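Local coordinates for protein purine nucleoside phosphorylase YlmD (Geobacillus stearothermophilus, PDB 6T1B) that catalyses the zinc-dependent phosphorolysis of adenosine, inosine and S-methyl-5'-thioadenosine to the free base and a ribose 1-phosphate, and also deaminates adenosine, at residues Met45-Gly50 with Asp55-Arg60; Pro204-Glu209 with Asn223-Leu228; Ala136-Leu141 with Thr163-Ala168; Ser240-Ser245 with Ala249-His254. All blocks are in the same frame, centred on the assembly; numbering follows the deposited sequence. Where two conformers were deposited one is given.

How the interactions relate
The four contacts lie in series along the chain (1, 3, 2, 4), two of them at annotated sites. Interaction 1 forms part of the inosine pocket, where Leu47 N meets the purine; the Gly46 position lies about 11 Å from the catalytic zinc bound by His81, Cys126 and His143. Interaction 4 supplies Cys243 to the second, four-cysteine zinc site and comes closest to interaction 1, nearest atoms about 5 Å and centres about 19 Å apart. Interactions 2 and 3 lie away from these sites and are mainly apolar, with no hydrogen bond across them. Interaction 2 sits across the chain's centre from interaction 1, about 33 Å between centres, and interaction 3 from interaction 4, at about 29 Å.

Interaction 1 of 4, residues Met45-Gly50 with Asp55-Arg60; sequences MGLHVG and DVVNNR. With NOS (inosine), chain B.
Arg60 holds the backbone carbonyl of Met45 side-on, with two nitrogens converging on one oxygen: NH1 lies 2.8 Å and NE 2.9 Å from Met45 O. The oxygen sits in the guanidinium plane, which fixes the rotation of that group. NH2 is taken up by the backbone carbonyls of Gly96 and Ala97. On the purine side, Leu47 N donates to O6 of inosine over 2.8 Å at 159°, and Arg60 NH1 comes within 3.3 Å of the same O6. The 45-50 loop thus lines the purine side of the nucleoside pocket, backed by helix 53-67, with Arg263 NE and Cys122 O binding inosine as well. An alanine in place of Arg60 is likely to leave Met45 O without its two donors and the loop less firmly set against the purine. Leu47 CD1 lies over the centre of one guanidinium face, while its other methyl, CD2, presses on Val56 CG1 at a tight 3.4 Å. Val56 CG2 meets Gly46 O. Farther out, Met45 bends at chi2 (-59°), which brings SD to 3.7 Å from Asn59 CB; the amide of Asn59 is engaged by Glu35 N, Ser36 OG and Asn44 O.

Interaction 2 of 4, residues Pro204-Glu209 with Asn223-Leu228; sequences PLPWRE and NRLQLL
Leu225 alone carries the helix side of this contact, meeting Pro204 and Pro206 through its two methyl groups. The apolar contacts are loose: CD1 of Leu225 lies 4.1 Å from CD of Pro206, and CD2 of Leu225 stands 4.5 Å from CG of Pro204. The leucine therefore straddles the two prolines, one methyl to each ring. Its CG is anti to the carbonyl carbon (chi1 -68°), with chi2 at 168°, a shape that carries both branches out from helix 219-229 toward the proline-rich loop. The nearer approach is to a polar atom, since CD1 of Leu225 comes 3.4 Å from the backbone oxygen of Pro204; this is a methyl resting against a carbonyl. No hydrogen bond or salt bridge joins the two segments.

Polar interactions lie around the contact instead. Pro206 pairs through its backbone with Asp218, just before helix 219-229, and Arg208 pairs with Ala216 in the small antiparallel sheet of strands 186-187, 214-217 and 207-211. Leu227 faces another way, onto Ile237, Phe131 and Val158, so that the helix packs on the main part of the fold while Leu225 meets the entry to strand 207-211. With 112 Å² buried and dispersion as its main attraction, the contact implies little directional control: how the loop lies on the helix is probably set mainly by shape and the surrounding backbone bonds.

Interaction 3 of 4, residues Ala136-Leu141 with Thr163-Ala168; sequences AGLVGL and TREHIA
The turn between strands 127-133 and 138-144, where Gly137 and Leu138 together face Ala133 in a G1 beta bulge, is met here by the loop that leaves helix 153-163. Leu138 and Ile167 make the central meeting, reaching toward each other tip to tip, with Leu138 CD1 at 3.4 Å from Ile167 CG1, closer than usual for two carbons. Ile167 sends CG1 anti to the carbonyl carbon (chi1 -57°) and turns again at chi2, -55°, bringing CD1 to Ala136 in the turn. The same Leu138 methyl also touches Glu165, lying 4.0 Å from its CB, so it meets both residues that flank His166. At His166 the chain takes a positive phi (60°) as it leaves helical geometry, and Glu165 and Ile167 both point their CB atoms toward the strand. The carboxylate of Glu165 turns to other partners, with OE2 hydrogen-bonded to Tyr111 OH and OE1 in a salt bridge with Lys87. No hydrogen bond crosses between the segments, and the 140 Å² they bury is held by aliphatic contact. In the turn, the methyl CB of Ala136 rests 3.6 Å from Ile167 CD1.

Interaction 4 of 4, residues Ser240-Ser245 with Ala249-His254; sequences SERCTS and ALFFSH
Leu250 meets Arg242 where its CD1 methyl lies 3.3 Å from Arg242 NH1, approaching the guanidinium obliquely. The extended arginine chain has its charge paired outside the contact, with NH1 in a salt bridge to Glu247; Phe6 is its strongest polar partner. The Phe251 ring packs next against Thr244 and Arg242. Thr244 lays CG2 over one face of this ring, 4.1 Å from Phe251 CG, while Arg242 CD sits at the ring edge, 4.3 Å from Phe251 CZ. Leu250 CB covers the opposite face, over the ring centre, so the ring is sandwiched between the two, and Phe251 CB lies 3.7 Å from Thr244 O. An alanine in place of Phe251 would probably open a gap between Leu250 CB and Thr244 CG2 and beside Arg242 CD, setting the threonine methyl and the arginine chain freer to shift. The CB of Phe252 points away from 240-245, and its side chain touches Met264 and Thr261; its buried carbonyl oxygen stands 4.0 Å from Thr244 CB and has no hydrogen-bonding partner in the model. Ser253 closes the contact: its CB lies 3.8 Å from Thr244 O, and its OG comes to 3.6 Å from Ser245 CA. With OG anti to the backbone N (chi1 170°), Ser253 bonds to Asp125 OD2, the same oxygen that receives Thr244 OG1, so one carboxylate ties both segments. Cys243 points its CB away from 249-254, and its SG binds the zinc, completing with Cys183, Cys184 and Cys246 a four-cysteine site of CxxC type, probably structural.

Interaction 1 of 4, residues Met45-Gly50 with Asp55-Arg60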
# COMPACT_ATOMS: atom_id res chain seq x y z
N MET A 45 3.51 -12.03 -5.35
CA MET A 45 2.06 -11.98 -5.22
C MET A 45 1.34 -11.37 -6.41
O MET A 45 0.09 -11.34 -6.42
CB MET A 45 1.70 -11.21 -3.96
CG MET A 45 2.34 -11.77 -2.73
SD MET A 45 1.84 -13.50 -2.47
CE MET A 45 1.86 -13.67 -0.73
N GLY A 46 2.07 -10.85 -7.39
CA GLY A 46 1.48 -10.12 -8.49
C GLY A 46 1.12 -11.04 -9.64
O GLY A 46 1.96 -11.80 -10.13
N LEU A 47 -0.15 -10.99 -10.06
CA LEU A 47 -0.67 -11.75 -11.17
C LEU A 47 -0.46 -11.08 -12.52
O LEU A 47 -0.75 -11.69 -13.55
CB LEU A 47 -2.17 -12.00 -10.99
CG LEU A 47 -2.51 -12.95 -9.83
CD1 LEU A 47 -3.98 -12.84 -9.49
CD2 LEU A 47 -2.11 -14.37 -10.20
N HIS A 48 0.00 -9.82 -12.54
CA HIS A 48 0.16 -9.13 -13.81
C HIS A 48 1.58 -8.64 -14.04
O HIS A 48 1.81 -7.52 -14.47
CB HIS A 48 -0.81 -7.96 -13.99
CG HIS A 48 -0.85 -7.44 -15.41
ND1 HIS A 48 -1.45 -8.13 -16.44
CD2 HIS A 48 -0.34 -6.31 -15.96
CE1 HIS A 48 -1.33 -7.44 -17.56
NE2 HIS A 48 -0.65 -6.34 -17.30
N VAL A 49 2.56 -9.50 -13.74
CA VAL A 49 3.95 -9.18 -13.99
C VAL A 49 4.63 -10.22 -14.87
O VAL A 49 5.85 -10.15 -15.06
CB VAL A 49 4.76 -8.97 -12.70
CG1 VAL A 49 4.27 -7.75 -11.98
CG2 VAL A 49 4.72 -10.20 -11.81
N GLY A 50 3.88 -11.17 -15.43
CA GLY A 50 4.45 -12.14 -16.33
C GLY A 50 4.98 -13.39 -15.65
O GLY A 50 5.69 -14.16 -16.29
N ASP A 55 2.13 -20.54 -9.78
CA ASP A 55 3.03 -20.19 -8.68
C ASP A 55 2.45 -19.03 -7.88
O ASP A 55 2.46 -19.05 -6.64
CB ASP A 55 4.43 -19.85 -9.19
CG ASP A 55 5.18 -21.06 -9.76
OD1 ASP A 55 6.14 -20.81 -10.53
OD2 ASP A 55 4.84 -22.23 -9.45
N VAL A 56 1.98 -17.98 -8.57
CA VAL A 56 1.46 -16.80 -7.87
C VAL A 56 0.25 -17.16 -7.01
O VAL A 56 0.15 -16.75 -5.84
CB VAL A 56 1.14 -15.66 -8.86
CG1 VAL A 56 0.53 -14.50 -8.11
CG2 VAL A 56 2.37 -15.22 -9.59
N VAL A 57 -0.69 -17.93 -7.56
CA VAL A 57 -1.85 -18.33 -6.76
C VAL A 57 -1.41 -19.15 -5.55
O VAL A 57 -1.93 -18.97 -4.44
CB VAL A 57 -2.92 -19.04 -7.61
CG1 VAL A 57 -4.03 -19.61 -6.74
CG2 VAL A 57 -3.49 -18.04 -8.59
N ASN A 58 -0.42 -20.03 -5.72
CA ASN A 58 0.07 -20.81 -4.58
C ASN A 58 0.74 -19.90 -3.54
O ASN A 58 0.60 -20.14 -2.33
CB ASN A 58 0.99 -21.93 -5.04
CG ASN A 58 0.22 -23.10 -5.60
OD1 ASN A 58 -0.92 -23.34 -5.20
ND2 ASN A 58 0.85 -23.85 -6.50
N ASN A 59 1.44 -18.86 -3.99
CA ASN A 59 2.02 -17.88 -3.07
C ASN A 59 0.92 -17.18 -2.27
O ASN A 59 1.04 -17.00 -1.05
CB ASN A 59 2.84 -16.84 -3.82
CG ASN A 59 4.05 -17.45 -4.49
OD1 ASN A 59 4.56 -18.48 -4.04
ND2 ASN A 59 4.55 -16.79 -5.53
N ARG A 60 -0.17 -16.81 -2.95
CA ARG A 60 -1.28 -16.17 -2.26
C ARG A 60 -1.93 -17.14 -1.29
O ARG A 60 -2.28 -16.76 -0.17
CB ARG A 60 -2.28 -15.64 -3.28
CG ARG A 60 -1.73 -14.48 -4.11
CD ARG A 60 -2.81 -13.93 -5.03
NE ARG A 60 -2.36 -12.69 -5.62
CZ ARG A 60 -3.15 -11.71 -6.02
NH1 ARG A 60 -2.62 -10.59 -6.50
NH2 ARG A 60 -4.48 -11.85 -5.98
N9 NOS B . 0.77 -5.44 -10.97
C4 NOS B . -0.31 -5.68 -10.21
N3 NOS B . -1.32 -4.80 -9.56
C2 NOS B . -2.41 -5.40 -8.84
N1 NOS B . -2.55 -6.82 -8.74
C6 NOS B . -1.63 -7.70 -9.34
O6 NOS B . -1.79 -8.88 -9.20
C5 NOS B . -0.46 -7.04 -10.10
N7 NOS B . 0.54 -7.59 -10.72
C8 NOS B . 1.30 -6.63 -11.26
C5' NOS B . 1.38 -2.05 -8.39
O5' NOS B . 2.48 -1.54 -7.63
C4' NOS B . 1.78 -2.25 -9.83
O4' NOS B . 1.94 -3.67 -10.07
C1' NOS B . 1.22 -4.06 -11.22
C2' NOS B . 0.13 -3.01 -11.43
O2' NOS B . -0.20 -2.90 -12.81
C3' NOS B . 0.78 -1.74 -10.88
O3' NOS B . 1.51 -1.08 -11.93

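Interaction 2 of 4, residues Pro204-Glu209 with Asn223-Leu228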
# COMPACT_ATOMS: atom_id res chain seq x y z
N PRO A 204 6.83 22.49 3.64
CA PRO A 204 8.17 22.00 3.27
C PRO A 204 8.03 20.97 2.16
O PRO A 204 7.08 20.19 2.13
CB PRO A 204 8.69 21.36 4.57
CG PRO A 204 7.46 21.03 5.36
CD PRO A 204 6.45 22.09 5.01
N LEU A 205 8.97 21.00 1.21
CA LEU A 205 8.85 20.13 0.04
C LEU A 205 9.53 18.79 0.30
O LEU A 205 10.66 18.77 0.80
CB LEU A 205 9.50 20.80 -1.16
CG LEU A 205 8.88 22.14 -1.54
CD1 LEU A 205 9.62 22.71 -2.75
CD2 LEU A 205 7.41 22.00 -1.82
N PRO A 206 8.87 17.70 -0.04
CA PRO A 206 9.43 16.37 0.25
C PRO A 206 10.38 15.87 -0.83
O PRO A 206 10.32 14.70 -1.25
CB PRO A 206 8.18 15.49 0.34
CG PRO A 206 7.24 16.13 -0.64
CD PRO A 206 7.48 17.62 -0.52
N TRP A 207 11.24 16.76 -1.30
CA TRP A 207 12.27 16.38 -2.25
C TRP A 207 13.43 17.35 -2.10
O TRP A 207 13.28 18.45 -1.57
CB TRP A 207 11.76 16.39 -3.70
CG TRP A 207 11.16 17.67 -4.14
CD1 TRP A 207 11.81 18.81 -4.54
CD2 TRP A 207 9.76 17.97 -4.24
NE1 TRP A 207 10.91 19.78 -4.88
CE2 TRP A 207 9.64 19.29 -4.71
CE3 TRP A 207 8.60 17.24 -3.98
CZ2 TRP A 207 8.41 19.89 -4.91
CZ3 TRP A 207 7.38 17.84 -4.18
CH2 TRP A 207 7.29 19.15 -4.64
N ARG A 208 14.59 16.94 -2.61
CA ARG A 208 15.82 17.72 -2.60
C ARG A 208 16.45 17.64 -3.98
O ARG A 208 16.54 16.55 -4.55
CB ARG A 208 16.78 17.13 -1.56
CG ARG A 208 18.13 17.83 -1.48
CD ARG A 208 19.00 17.24 -0.37
NE ARG A 208 18.38 17.39 0.95
CZ ARG A 208 19.05 17.37 2.10
NH1 ARG A 208 20.37 17.22 2.12
NH2 ARG A 208 18.40 17.51 3.25
N GLU A 209 16.85 18.77 -4.53
CA GLU A 209 17.50 18.78 -5.84
C GLU A 209 18.95 18.37 -5.66
O GLU A 209 19.75 19.13 -5.10
CB GLU A 209 17.42 20.17 -6.47
CG GLU A 209 17.68 20.15 -7.96
CD GLU A 209 17.70 21.53 -8.57
OE1 GLU A 209 17.77 22.52 -7.80
OE2 GLU A 209 17.65 21.64 -9.81
N ASN A 223 3.02 11.92 0.97
CA ASN A 223 1.71 11.41 1.37
C ASN A 223 1.38 11.81 2.80
O ASN A 223 0.24 12.19 3.09
CB ASN A 223 1.66 9.92 1.14
CG ASN A 223 1.34 9.61 -0.29
OD1 ASN A 223 0.19 9.74 -0.71
ND2 ASN A 223 2.36 9.30 -1.09
N ARG A 224 2.37 11.81 3.70
CA ARG A 224 2.14 12.28 5.05
C ARG A 224 1.65 13.72 5.04
O ARG A 224 0.69 14.08 5.74
CB ARG A 224 3.41 12.15 5.89
CG ARG A 224 3.28 12.69 7.30
CD ARG A 224 4.54 12.45 8.12
NE ARG A 224 4.48 13.25 9.33
CZ ARG A 224 4.91 14.50 9.41
NH1 ARG A 224 5.44 15.11 8.36
NH2 ARG A 224 4.78 15.17 10.55
N LEU A 225 2.32 14.59 4.27
CA LEU A 225 1.94 16.00 4.24
C LEU A 225 0.52 16.16 3.71
O LEU A 225 -0.25 16.99 4.20
CB LEU A 225 2.94 16.78 3.39
CG LEU A 225 4.35 16.90 3.97
CD1 LEU A 225 5.31 17.44 2.91
CD2 LEU A 225 4.37 17.78 5.18
N GLN A 226 0.15 15.36 2.70
CA GLN A 226 -1.22 15.42 2.19
C GLN A 226 -2.22 14.99 3.26
O GLN A 226 -3.28 15.60 3.40
CB GLN A 226 -1.38 14.55 0.95
CG GLN A 226 -0.78 15.16 -0.30
CD GLN A 226 -1.03 14.31 -1.53
OE1 GLN A 226 -1.83 13.38 -1.51
NE2 GLN A 226 -0.36 14.64 -2.63
N LEU A 227 -1.91 13.91 3.99
CA LEU A 227 -2.82 13.43 5.03
C LEU A 227 -3.01 14.47 6.12
O LEU A 227 -4.12 14.67 6.61
CB LEU A 227 -2.31 12.13 5.63
CG LEU A 227 -2.39 10.96 4.68
CD1 LEU A 227 -1.47 9.84 5.13
CD2 LEU A 227 -3.80 10.42 4.55
N LEU A 228 -1.91 15.11 6.53
CA LEU A 228 -2.01 16.19 7.51
C LEU A 228 -2.92 17.29 6.99
O LEU A 228 -3.79 17.77 7.72
CB LEU A 228 -0.61 16.74 7.80
CG LEU A 228 0.30 15.81 8.59
CD1 LEU A 228 1.76 16.23 8.46
CD2 LEU A 228 -0.14 15.78 10.05

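Interaction 3 of 4, residues Ala136-Leu141 with Thr163-Ala168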
# COMPACT_ATOMS: atom_id res chain seq x y z
N ALA A 136 -15.10 2.90 14.32
CA ALA A 136 -16.12 2.69 13.30
C ALA A 136 -15.94 1.41 12.51
O ALA A 136 -16.76 1.12 11.63
CB ALA A 136 -16.13 3.88 12.34
N GLY A 137 -14.87 0.66 12.74
CA GLY A 137 -14.69 -0.58 12.01
C GLY A 137 -14.36 -0.39 10.55
O GLY A 137 -14.63 -1.29 9.75
N LEU A 138 -13.70 0.71 10.17
CA LEU A 138 -13.28 0.95 8.80
C LEU A 138 -11.81 0.61 8.66
O LEU A 138 -11.00 0.95 9.54
CB LEU A 138 -13.45 2.42 8.41
CG LEU A 138 -14.83 2.82 7.91
CD1 LEU A 138 -15.09 4.30 8.06
CD2 LEU A 138 -14.94 2.39 6.45
N VAL A 139 -11.47 -0.04 7.56
CA VAL A 139 -10.08 -0.20 7.16
C VAL A 139 -9.99 0.21 5.70
O VAL A 139 -10.95 0.04 4.93
CB VAL A 139 -9.54 -1.64 7.37
CG1 VAL A 139 -9.51 -2.00 8.84
CG2 VAL A 139 -10.34 -2.66 6.54
N GLY A 140 -8.82 0.70 5.30
CA GLY A 140 -8.59 1.08 3.92
C GLY A 140 -7.15 0.84 3.54
O GLY A 140 -6.27 0.77 4.41
N LEU A 141 -6.93 0.77 2.23
CA LEU A 141 -5.58 0.56 1.73
C LEU A 141 -5.48 1.22 0.37
O LEU A 141 -6.33 0.99 -0.51
CB LEU A 141 -5.30 -0.95 1.63
CG LEU A 141 -3.92 -1.38 1.15
CD1 LEU A 141 -2.79 -0.79 1.96
CD2 LEU A 141 -3.87 -2.92 1.18
N THR A 163 -17.12 12.27 3.97
CA THR A 163 -18.34 12.69 3.29
C THR A 163 -19.32 11.54 3.09
O THR A 163 -20.53 11.76 3.11
CB THR A 163 -18.03 13.34 1.95
OG1 THR A 163 -17.48 12.38 1.03
CG2 THR A 163 -17.04 14.47 2.13
N ARG A 164 -18.82 10.33 2.85
CA ARG A 164 -19.71 9.20 2.64
C ARG A 164 -19.89 8.33 3.87
O ARG A 164 -20.98 7.77 4.04
CB ARG A 164 -19.22 8.36 1.47
CG ARG A 164 -19.12 9.18 0.19
CD ARG A 164 -18.88 8.31 -1.01
NE ARG A 164 -18.76 9.10 -2.23
CZ ARG A 164 -18.48 8.59 -3.43
NH1 ARG A 164 -18.30 7.29 -3.57
NH2 ARG A 164 -18.39 9.39 -4.48
N GLU A 165 -18.88 8.23 4.73
CA GLU A 165 -18.96 7.40 5.92
C GLU A 165 -19.12 8.20 7.20
O GLU A 165 -19.33 7.60 8.27
CB GLU A 165 -17.73 6.48 6.02
CG GLU A 165 -17.35 5.80 4.69
CD GLU A 165 -18.44 4.93 4.08
OE1 GLU A 165 -19.21 4.32 4.84
OE2 GLU A 165 -18.51 4.86 2.83
N HIS A 166 -19.09 9.54 7.13
CA HIS A 166 -19.34 10.40 8.29
C HIS A 166 -18.34 10.15 9.41
O HIS A 166 -18.70 10.15 10.59
CB HIS A 166 -20.80 10.29 8.73
CG HIS A 166 -21.77 10.51 7.60
ND1 HIS A 166 -22.55 9.50 7.08
CD2 HIS A 166 -22.06 11.62 6.87
CE1 HIS A 166 -23.29 9.98 6.09
NE2 HIS A 166 -23.01 11.26 5.95
N ILE A 167 -17.08 10.00 9.04
CA ILE A 167 -15.97 9.80 9.97
C ILE A 167 -15.13 11.07 9.95
O ILE A 167 -14.60 11.45 8.90
CB ILE A 167 -15.09 8.62 9.55
CG1 ILE A 167 -15.91 7.34 9.45
CG2 ILE A 167 -13.92 8.43 10.54
CD1 ILE A 167 -16.67 7.00 10.68
N ALA A 168 -14.95 11.70 11.11
CA ALA A 168 -14.06 12.84 11.19
C ALA A 168 -12.61 12.41 10.95
O ALA A 168 -12.21 11.32 11.36
CB ALA A 168 -14.15 13.51 12.56

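Interaction 4 of 4, residues Ser240-Ser245 with Ala249-His254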
# COMPACT_ATOMS: atom_id res chain seq x y z
N SER A 240 6.81 3.96 8.25
CA SER A 240 7.93 3.03 8.21
C SER A 240 9.16 3.70 7.61
O SER A 240 9.06 4.44 6.63
CB SER A 240 7.56 1.83 7.32
OG SER A 240 8.62 0.90 7.24
N GLU A 241 10.33 3.40 8.17
CA GLU A 241 11.59 3.88 7.62
C GLU A 241 12.18 2.91 6.60
O GLU A 241 13.26 3.19 6.05
CB GLU A 241 12.62 4.12 8.73
CG GLU A 241 12.13 4.88 9.95
CD GLU A 241 12.14 6.38 9.77
OE1 GLU A 241 12.08 7.09 10.80
OE2 GLU A 241 12.20 6.84 8.61
N ARG A 242 11.54 1.77 6.35
CA ARG A 242 12.12 0.76 5.48
C ARG A 242 12.03 1.20 4.03
O ARG A 242 10.96 1.61 3.55
CB ARG A 242 11.39 -0.56 5.66
CG ARG A 242 11.51 -1.16 7.03
CD ARG A 242 10.67 -2.41 7.10
NE ARG A 242 10.71 -3.08 8.39
CZ ARG A 242 11.61 -3.99 8.75
NH1 ARG A 242 12.57 -4.34 7.92
NH2 ARG A 242 11.53 -4.54 9.95
N CYS A 243 13.15 1.06 3.31
CA CYS A 243 13.23 1.34 1.88
C CYS A 243 13.25 0.01 1.12
O CYS A 243 14.11 -0.83 1.39
CB CYS A 243 14.52 2.11 1.54
SG CYS A 243 14.77 2.38 -0.24
N THR A 244 12.32 -0.14 0.16
CA THR A 244 12.23 -1.35 -0.64
C THR A 244 13.46 -1.55 -1.51
O THR A 244 13.88 -2.69 -1.74
CB THR A 244 10.98 -1.32 -1.52
OG1 THR A 244 10.88 -0.06 -2.19
CG2 THR A 244 9.76 -1.48 -0.70
N SER A 245 14.01 -0.46 -2.06
CA SER A 245 15.22 -0.60 -2.86
C SER A 245 16.41 -0.98 -1.99
O SER A 245 17.19 -1.85 -2.40
CB SER A 245 15.50 0.67 -3.68
OG SER A 245 16.82 0.64 -4.23
N ALA A 249 17.30 -7.82 0.71
CA ALA A 249 17.06 -9.16 1.21
C ALA A 249 15.64 -9.37 1.68
O ALA A 249 15.27 -10.51 2.01
CB ALA A 249 18.01 -9.47 2.37
N LEU A 250 14.84 -8.31 1.74
CA LEU A 250 13.45 -8.45 2.12
C LEU A 250 12.50 -8.21 0.97
O LEU A 250 11.42 -8.80 0.95
CB LEU A 250 13.06 -7.47 3.23
CG LEU A 250 13.48 -7.79 4.66
CD1 LEU A 250 12.90 -6.73 5.60
CD2 LEU A 250 13.02 -9.17 5.05
N PHE A 251 12.84 -7.31 0.02
CA PHE A 251 11.85 -6.76 -0.88
C PHE A 251 12.19 -6.81 -2.36
O PHE A 251 13.36 -6.66 -2.74
CB PHE A 251 11.57 -5.29 -0.56
CG PHE A 251 11.10 -5.05 0.85
CD1 PHE A 251 11.82 -4.23 1.70
CD2 PHE A 251 9.93 -5.61 1.31
CE1 PHE A 251 11.38 -3.97 2.99
CE2 PHE A 251 9.48 -5.36 2.59
CZ PHE A 251 10.22 -4.53 3.43
N PHE A 252 11.16 -7.06 -3.17
CA PHE A 252 11.20 -6.75 -4.59
C PHE A 252 11.23 -5.23 -4.73
O PHE A 252 10.61 -4.51 -3.95
CB PHE A 252 9.95 -7.24 -5.31
CG PHE A 252 9.70 -8.72 -5.16
CD1 PHE A 252 8.56 -9.17 -4.47
CD2 PHE A 252 10.55 -9.66 -5.71
CE1 PHE A 252 8.32 -10.54 -4.34
CE2 PHE A 252 10.30 -11.01 -5.56
CZ PHE A 252 9.16 -11.44 -4.90
N SER A 253 11.90 -4.74 -5.77
CA SER A 253 11.95 -3.32 -6.05
C SER A 253 11.94 -3.11 -7.55
O SER A 253 12.88 -3.50 -8.23
CB SER A 253 13.21 -2.68 -5.46
OG SER A 253 13.39 -1.35 -5.90
N HIS A 254 10.89 -2.47 -8.05
CA HIS A 254 10.83 -2.17 -9.48
C HIS A 254 12.06 -1.42 -9.96
O HIS A 254 12.60 -1.72 -11.03
CB HIS A 254 9.56 -1.36 -9.73
CG HIS A 254 9.43 -0.87 -11.14
ND1 HIS A 254 8.97 -1.67 -12.16
CD2 HIS A 254 9.70 0.34 -11.68
CE1 HIS A 254 8.97 -0.98 -13.28
NE2 HIS A 254 9.41 0.24 -13.02